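Local coordinates for prepilin-like protein (Thermus thermophilus, PDB 6QVF) that is a type IV pilin-like protein of natural competence that probably serves as a DNA receptor at the pilus tip, at residues B[73-77]-B[154-160]. Sequence-based numbering, arbitrary orientation.
Sequences PSPKQ and PCPPPGG
Two beta turns meet where the loop after helix 59-66 lies against the proline-rich loop that follows the four-stranded sheet, and Q77 and S74 carry the contact. Q77 closes a type I turn that begins at S74, and its CG stands anti to the carbonyl carbon (chi1 -78°), the chain running on extended to the second loop. There Q77 NE2 donates to P154 O over 3.0 Å, a bent bond (133°) that arrives from above the carbonyl plane. An amide suits this place because its other end accepts: Q77 OE1 takes one hydrogen from water 1 and another from water 2, which also donates to P154 O at 2.7 Å. Water 1 in turn donates to G160 O and accepts from S74 N at 2.9 Å, tying both turns together. Q77 OE1 also lies 3.4 Å from P156 CA, the two side chains running side by side. A leucine here would probably deprive P154 O of its amide donor and take from each water one of its two acceptors. The small side chain of S74 lets the P157 ring come close, OG to CG 3.3 Å. G160 ends a type II turn and suits its place because a CB would have no room beside S74 OG and P157 CG; the positive phi of G159 by itself favours glycine. Beside the C140-C155 disulfide, this is water-bridged packing of two irregular loops in the globular part of a type IV pilin-like protein.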
loop_
_atom_site.group_PDB
_atom_site.type_symbol
_atom_site.label_atom_id
_atom_site.label_comp_id
_atom_site.label_asym_id
_atom_site.label_seq_id
_atom_site.Cartn_x
_atom_site.Cartn_y
_atom_site.Cartn_z
ATOM N N PRO B 73 2.341 -1.287 -25.717
ATOM C CA PRO B 73 3.398 -2.193 -25.286
ATOM C C PRO B 73 4.501 -2.274 -26.356
ATOM O O PRO B 73 4.351 -1.696 -27.460
ATOM C CB PRO B 73 2.724 -3.574 -25.175
ATOM C CG PRO B 73 1.258 -3.283 -25.256
ATOM C CD PRO B 73 1.090 -1.982 -26.024
ATOM N N SER B 74 5.583 -2.951 -26.004
ATOM C CA SER B 74 6.677 -3.268 -26.925
ATOM C C SER B 74 6.152 -4.235 -27.982
ATOM O O SER B 74 5.117 -4.862 -27.810
ATOM C CB SER B 74 7.862 -3.840 -26.175
ATOM O OG SER B 74 7.613 -5.160 -25.724
ATOM N N PRO B 75 6.830 -4.376 -29.129
ATOM C CA PRO B 75 6.327 -5.257 -30.177
ATOM C C PRO B 75 6.164 -6.731 -29.757
ATOM O O PRO B 75 5.470 -7.499 -30.445
ATOM C CB PRO B 75 7.408 -5.148 -31.251
ATOM C CG PRO B 75 8.094 -3.836 -30.995
ATOM C CD PRO B 75 8.045 -3.636 -29.499
ATOM N N LYS B 76 6.827 -7.148 -28.676
ATOM C CA LYS B 76 6.745 -8.545 -28.192
ATOM C C LYS B 76 5.451 -8.833 -27.417
ATOM O O LYS B 76 5.141 -9.966 -27.075
ATOM C CB LYS B 76 7.849 -8.808 -27.167
ATOM C CG LYS B 76 9.268 -8.811 -27.704
ATOM C CD LYS B 76 9.889 -10.177 -27.695
ATOM C CE LYS B 76 9.813 -10.859 -29.038
ATOM N NZ LYS B 76 10.470 -10.059 -30.093
ATOM N N GLN B 77 4.726 -7.798 -27.025
ATOM C CA GLN B 77 3.516 -8.014 -26.224
ATOM C C GLN B 77 2.369 -7.350 -26.950
ATOM O O GLN B 77 2.450 -6.152 -27.277
ATOM C CB GLN B 77 3.554 -7.367 -24.835
ATOM C CG GLN B 77 4.363 -8.153 -23.842
ATOM C CD GLN B 77 4.148 -7.585 -22.470
ATOM O OE1 GLN B 77 4.654 -6.505 -22.191
ATOM N NE2 GLN B 77 3.467 -8.366 -21.624
ATOM N N PRO B 154 3.387 -12.700 -18.492
ATOM C CA PRO B 154 3.086 -11.367 -18.995
ATOM C C PRO B 154 4.068 -10.255 -18.625
ATOM O O PRO B 154 3.727 -9.049 -18.735
ATOM C CB PRO B 154 1.756 -11.038 -18.319
ATOM C CG PRO B 154 1.868 -11.734 -16.971
ATOM C CD PRO B 154 2.698 -12.977 -17.228
ATOM N N CYS B 155 5.261 -10.628 -18.169
ATOM C CA CYS B 155 6.294 -9.617 -17.921
ATOM C C CYS B 155 6.743 -9.010 -19.237
ATOM O O CYS B 155 6.893 -9.701 -20.248
ATOM C CB CYS B 155 7.506 -10.182 -17.219
ATOM S SG CYS B 155 7.150 -10.851 -15.567
ATOM N N PRO B 156 6.998 -7.698 -19.254
ATOM C CA PRO B 156 7.529 -7.050 -20.446
ATOM C C PRO B 156 9.011 -7.359 -20.580
ATOM O O PRO B 156 9.687 -7.690 -19.613
ATOM C CB PRO B 156 7.305 -5.577 -20.173
ATOM C CG PRO B 156 7.446 -5.481 -18.674
ATOM C CD PRO B 156 6.843 -6.767 -18.119
ATOM N N PRO B 157 9.581 -7.219 -21.791
ATOM C CA PRO B 157 11.026 -7.280 -21.933
ATOM C C PRO B 157 11.622 -6.051 -21.266
ATOM O O PRO B 157 10.938 -5.048 -21.047
ATOM C CB PRO B 157 11.244 -7.259 -23.443
ATOM C CG PRO B 157 10.062 -6.475 -23.944
ATOM C CD PRO B 157 8.896 -6.849 -23.031
ATOM N N PRO B 158 12.924 -6.076 -20.941
ATOM C CA PRO B 158 13.578 -4.874 -20.432
ATOM C C PRO B 158 13.297 -3.659 -21.332
ATOM O O PRO B 158 13.425 -3.722 -22.528
ATOM C CB PRO B 158 15.064 -5.247 -20.399
ATOM C CG PRO B 158 15.082 -6.749 -20.363
ATOM C CD PRO B 158 13.828 -7.232 -21.064
ATOM N N GLY B 159 12.868 -2.556 -20.719
ATOM C CA GLY B 159 12.552 -1.351 -21.444
ATOM C C GLY B 159 11.184 -1.344 -22.107
ATOM O O GLY B 159 10.812 -0.358 -22.793
ATOM N N GLY B 160 10.405 -2.405 -21.889
ATOM C CA GLY B 160 9.109 -2.563 -22.541
ATOM C C GLY B 160 7.886 -2.265 -21.680
ATOM O O GLY B 160 6.746 -2.598 -22.054
HETATM O O HOH W 1 6.013 -4.627 -23.616
HETATM O O HOH W 2 3.965 -6.349 -19.181
#